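Local coordinates for arfgap-like finger domain containing protein (Cryptosporidium parvum Iowa II, PDB 2OWA) that is probably a GTPase-activating protein for an ADP-ribosylation factor, built round a zinc finger, at residues D24-F27 and Q28-N32; D82-T85 and P86-V90. All blocks are in the same frame, centred on the assembly; numbering follows the deposited sequence.

Contact 1 of 2, residues D24-F27 and Q28-N32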
loop_
_atom_site.group_PDB
_atom_site.type_symbol
_atom_site.label_atom_id
_atom_site.label_comp_id
_atom_site.label_asym_id
_atom_site.label_seq_id
_atom_site.Cartn_x
_atom_site.Cartn_y
_atom_site.Cartn_z
ATOM N N ASP A 24 9.114 -6.586 -10.881
ATOM C CA ASP A 24 9.076 -7.940 -10.333
ATOM C C ASP A 24 10.128 -8.164 -9.258
ATOM O O ASP A 24 9.800 -8.652 -8.192
ATOM C CB ASP A 24 9.269 -8.974 -11.440
ATOM C CG ASP A 24 8.022 -9.206 -12.257
ATOM O OD1 ASP A 24 6.952 -8.685 -11.894
ATOM O OD2 ASP A 24 8.101 -9.954 -13.264
ATOM N N ASN A 25 11.383 -7.827 -9.566
ATOM C CA ASN A 25 12.476 -7.951 -8.621
ATOM C C ASN A 25 12.253 -7.109 -7.366
ATOM O O ASN A 25 12.568 -7.563 -6.239
ATOM C CB ASN A 25 13.802 -7.549 -9.289
ATOM C CG ASN A 25 14.220 -8.537 -10.380
ATOM O OD1 ASN A 25 13.592 -9.606 -10.538
ATOM N ND2 ASN A 25 15.281 -8.205 -11.120
ATOM N N PHE A 26 11.724 -5.894 -7.544
ATOM C CA PHE A 26 11.423 -5.036 -6.361
ATOM C C PHE A 26 10.325 -5.676 -5.469
ATOM O O PHE A 26 10.511 -5.862 -4.277
ATOM C CB PHE A 26 10.965 -3.652 -6.803
ATOM C CG PHE A 26 10.445 -2.806 -5.682
ATOM C CD1 PHE A 26 11.325 -2.137 -4.842
ATOM C CD2 PHE A 26 9.070 -2.742 -5.417
ATOM C CE1 PHE A 26 10.839 -1.338 -3.775
ATOM C CE2 PHE A 26 8.582 -1.974 -4.371
ATOM C CZ PHE A 26 9.459 -1.286 -3.539
ATOM N N PHE A 27 9.166 -5.959 -6.043
ATOM C CA PHE A 27 8.029 -6.441 -5.233
ATOM C C PHE A 27 8.201 -7.844 -4.640
ATOM O O PHE A 27 7.651 -8.160 -3.602
ATOM C CB PHE A 27 6.736 -6.343 -6.016
ATOM C CG PHE A 27 6.146 -4.961 -6.024
ATOM C CD1 PHE A 27 5.800 -4.327 -4.829
ATOM C CD2 PHE A 27 5.917 -4.300 -7.213
ATOM C CE1 PHE A 27 5.254 -3.077 -4.840
ATOM C CE2 PHE A 27 5.340 -3.027 -7.219
ATOM C CZ PHE A 27 5.038 -2.415 -6.044
ATOM N N GLN A 28 8.972 -8.688 -5.304
ATOM C CA GLN A 28 9.237 -10.016 -4.777
ATOM C C GLN A 28 9.925 -9.896 -3.410
ATOM O O GLN A 28 9.571 -10.590 -2.453
ATOM C CB GLN A 28 10.096 -10.787 -5.764
ATOM C CG GLN A 28 9.300 -11.435 -6.873
ATOM C CD GLN A 28 10.143 -11.690 -8.132
ATOM O OE1 GLN A 28 11.372 -11.814 -8.059
ATOM N NE2 GLN A 28 9.479 -11.730 -9.288
ATOM N N ILE A 29 10.863 -8.972 -3.310
ATOM C CA ILE A 29 11.523 -8.689 -2.052
ATOM C C ILE A 29 10.610 -8.013 -1.062
ATOM O O ILE A 29 10.468 -8.468 0.066
ATOM C CB ILE A 29 12.752 -7.781 -2.245
ATOM C CG1 ILE A 29 13.781 -8.454 -3.148
ATOM C CG2 ILE A 29 13.341 -7.402 -0.892
ATOM C CD1 ILE A 29 14.085 -9.854 -2.752
ATOM N N VAL A 30 9.987 -6.919 -1.482
ATOM C CA VAL A 30 9.224 -6.118 -0.533
ATOM C C VAL A 30 8.010 -6.917 0.005
ATOM O O VAL A 30 7.684 -6.813 1.154
ATOM C CB VAL A 30 8.893 -4.735 -1.113
ATOM C CG1 VAL A 30 7.928 -3.997 -0.220
ATOM C CG2 VAL A 30 10.205 -3.933 -1.280
ATOM N N ARG A 31 7.408 -7.773 -0.824
ATOM C CA ARG A 31 6.282 -8.637 -0.381
ATOM C C ARG A 31 6.709 -9.702 0.609
ATOM O O ARG A 31 5.891 -10.154 1.402
ATOM C CB ARG A 31 5.600 -9.329 -1.577
ATOM C CG ARG A 31 4.500 -8.520 -2.219
ATOM C CD ARG A 31 3.684 -9.361 -3.254
ATOM N NE ARG A 31 4.495 -10.313 -4.042
ATOM C CZ ARG A 31 4.854 -10.170 -5.325
ATOM N NH1 ARG A 31 4.522 -9.087 -6.038
ATOM N NH2 ARG A 31 5.574 -11.120 -5.908
ATOM N N ASN A 32 7.981 -10.111 0.539
ATOM C CA ASN A 32 8.527 -11.149 1.407
ATOM C C ASN A 32 8.867 -10.610 2.800
ATOM O O ASN A 32 9.074 -11.413 3.721
ATOM C CB ASN A 32 9.750 -11.858 0.751
ATOM C CG ASN A 32 10.319 -13.031 1.605
ATOM O OD1 ASN A 32 11.423 -12.937 2.188
ATOM N ND2 ASN A 32 9.563 -14.134 1.683
#

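Contact 2 of 2, residues D82-T85 and P86-V90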
loop_
_atom_site.group_PDB
_atom_site.type_symbol
_atom_site.label_atom_id
_atom_site.label_comp_id
_atom_site.label_asym_id
_atom_site.label_seq_id
_atom_site.Cartn_x
_atom_site.Cartn_y
_atom_site.Cartn_z
ATOM N N ASP A 82 0.324 -4.679 -12.655
ATOM C CA ASP A 82 0.257 -3.277 -13.051
ATOM C C ASP A 82 1.629 -2.630 -13.323
ATOM O O ASP A 82 2.676 -3.163 -12.925
ATOM C CB ASP A 82 -0.526 -2.478 -11.999
ATOM C CG ASP A 82 -2.049 -2.581 -12.199
ATOM O OD1 ASP A 82 -2.510 -2.054 -13.246
ATOM O OD2 ASP A 82 -2.776 -3.162 -11.337
ATOM N N LYS A 83 1.606 -1.486 -14.017
ATOM C CA LYS A 83 2.783 -0.665 -14.243
ATOM C C LYS A 83 2.954 0.321 -13.052
ATOM O O LYS A 83 1.981 0.773 -12.469
ATOM C CB LYS A 83 2.645 0.123 -15.563
ATOM C CG LYS A 83 2.379 -0.717 -16.868
ATOM C CD LYS A 83 3.483 -1.704 -17.028
ATOM C CE LYS A 83 4.070 -1.748 -18.432
ATOM N NZ LYS A 83 5.263 -2.668 -18.393
ATOM N N PHE A 84 4.196 0.601 -12.692
ATOM C CA PHE A 84 4.527 1.498 -11.580
ATOM C C PHE A 84 5.558 2.542 -12.070
ATOM O O PHE A 84 6.381 2.207 -12.901
ATOM C CB PHE A 84 5.091 0.678 -10.419
ATOM C CG PHE A 84 4.049 -0.158 -9.717
ATOM C CD1 PHE A 84 3.399 0.329 -8.585
ATOM C CD2 PHE A 84 3.682 -1.409 -10.234
ATOM C CE1 PHE A 84 2.403 -0.463 -7.934
ATOM C CE2 PHE A 84 2.679 -2.186 -9.609
ATOM C CZ PHE A 84 2.048 -1.709 -8.479
ATOM N N THR A 85 5.492 3.776 -11.553
ATOM C CA THR A 85 6.574 4.736 -11.677
ATOM C C THR A 85 7.628 4.475 -10.593
ATOM O O THR A 85 7.342 3.801 -9.582
ATOM C CB THR A 85 6.096 6.191 -11.588
ATOM O OG1 THR A 85 5.688 6.463 -10.245
ATOM C CG2 THR A 85 4.964 6.447 -12.576
ATOM N N PRO A 86 8.859 4.976 -10.808
ATOM C CA PRO A 86 9.929 4.753 -9.850
ATOM C C PRO A 86 9.612 5.334 -8.456
ATOM O O PRO A 86 9.909 4.698 -7.449
ATOM C CB PRO A 86 11.142 5.463 -10.496
ATOM C CG PRO A 86 10.826 5.477 -11.969
ATOM C CD PRO A 86 9.324 5.758 -11.970
ATOM N N ILE A 87 8.949 6.487 -8.384
ATOM C CA ILE A 87 8.648 7.058 -7.063
ATOM C C ILE A 87 7.599 6.211 -6.294
ATOM O O ILE A 87 7.562 6.222 -5.071
ATOM C CB ILE A 87 8.219 8.541 -7.110
ATOM C CG1 ILE A 87 8.244 9.121 -5.676
ATOM C CG2 ILE A 87 6.825 8.727 -7.841
ATOM C CD1 ILE A 87 7.830 10.572 -5.595
ATOM N N GLN A 88 6.753 5.481 -7.015
ATOM C CA GLN A 88 5.731 4.660 -6.380
ATOM C C GLN A 88 6.399 3.433 -5.743
ATOM O O GLN A 88 5.894 2.890 -4.758
ATOM C CB GLN A 88 4.669 4.207 -7.391
ATOM C CG GLN A 88 3.754 5.362 -7.973
ATOM C CD GLN A 88 2.866 4.863 -9.083
ATOM O OE1 GLN A 88 3.137 3.823 -9.689
ATOM N NE2 GLN A 88 1.785 5.612 -9.371
ATOM N N LEU A 89 7.505 2.973 -6.333
ATOM C CA LEU A 89 8.263 1.890 -5.739
ATOM C C LEU A 89 8.905 2.334 -4.451
ATOM O O LEU A 89 8.809 1.628 -3.429
ATOM C CB LEU A 89 9.278 1.289 -6.717
ATOM C CG LEU A 89 8.748 0.777 -8.061
ATOM C CD1 LEU A 89 9.900 -0.013 -8.714
ATOM C CD2 LEU A 89 7.494 -0.165 -7.838
ATOM N N VAL A 90 9.511 3.514 -4.468
ATOM C CA VAL A 90 10.167 4.069 -3.262
ATOM C C VAL A 90 9.138 4.172 -2.142
ATOM O O VAL A 90 9.438 3.878 -0.973
ATOM C CB VAL A 90 10.746 5.459 -3.535
ATOM C CG1 VAL A 90 11.320 6.094 -2.210
ATOM C CG2 VAL A 90 11.794 5.390 -4.683
HETATM O O HOH W 1 1.080 2.419 -10.499
#

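Contact 1 of 2, residues D24-F27 and Q28-N32
Residues 24-32 make up all but the first turn of helix 20-32, near the start of the ArfGAP zinc-finger domain. Phe26 meets Val30 one turn on, and Phe27 meets Arg31 at the same spacing, but through its CB and carbonyl. Val30 CG2 sits over one face of the Phe26 ring, 3.8 Å from its centroid, in a CH-pi contact. The methyl is offset toward the rim, with CZ of Phe26 3.6 Å from CG2 of Val30. CG of Phe26 is anti to its own backbone N (chi1 171°), which tips the ring along the helix toward Val30. The Phe27 ring lies close by, with CD2 of Phe26 above its centre.

Arg31 folds back along the helix surface. A bend at chi3 (-37°) lays its guanidinium flat over the carbonyl of Phe27, with O of Phe27 3.8 Å from the guanidinium plane. NH1 of Arg31 comes within 3.5 Å of CB of Phe27. The same NH1 is hydrogen-bonded to Ser79, which helps fix the group in place.

Gln28 runs back toward Asp24. Its NE2 reaches 3.5 Å from CB of Asp24, and the amide and carboxylate planes are 29° apart. Backbone bonds underlie all three pairs: Gln28 N to Asp24 O (3.0 Å), Val30 N to Phe26 O (3.0 Å) and Arg31 N to Phe27 O (2.8 Å).

The inner side of the helix faces two parts of the fold. Phe26 and Phe27 pack on Leu89 of helix 86-94. Phe27, Val30 and Arg31 also touch Phe57 of strand 56-58.

Contact 2 of 2, residues D82-T85 and P86-V90
The Phe84 ring and the Gln88 side-chain amide stand nearly upright to each other, their planes 77° apart. Gln88 OE1 approaches the ring obliquely, 3.7 Å from CD1 of Phe84. Leu89 CD2 also comes in obliquely and touches CB of Phe84 at 3.6 Å. The ring has a further partner in Phe27 of helix 20-32, which it meets edge-to-face.

OE1 of Gln88 accepts a hydrogen bond from the backbone N of Thr85 at 3.0 Å. The donor stands above the carbonyl plane, 55° out of it, so it is not on a lone pair. A water gives a second bond to this OE1, at 2.6 Å, and also donates to O of Lys83. One direct bond and one water bridge tie this oxygen to the chain before the helix. The Gln88 chain, extended beyond CG, crosses the Thr85 side chain at a slant, with CG of Gln88 3.2 Å from OG1 of Thr85. O of Thr85 receives weak bonds from the backbone N of Gln88 and of Leu89.

Thr85 is the N-cap of helix 86-94, and Pro86 is its first residue. The bond from the Gln88 side chain back to the N-cap N-H is one half of a capping box.

Overall arrangement
Neither contact closes a long loop. Each is local, and they follow in series along the chain without nesting or crossing. Contact 1 comes first, within helix 20-32. The chain then passes Cys39 and Cys42, strands 49-51 and 56-58, Cys59, helix 60-67 with Cys62, and strand 76-78. It then reaches contact 2, where a loop turns into helix 86-94. The two contacts have centres about 12 Å apart and touch where Phe26 and Phe27 meet Phe84 and Leu89. Phe26 CZ lies 3.0 Å from Leu89 O, and Phe27 CE2 lies 3.6 Å from Leu89 CD2. This junction joins the N-terminal helix to the start of helix 86-94, with contact 2 away from the zinc.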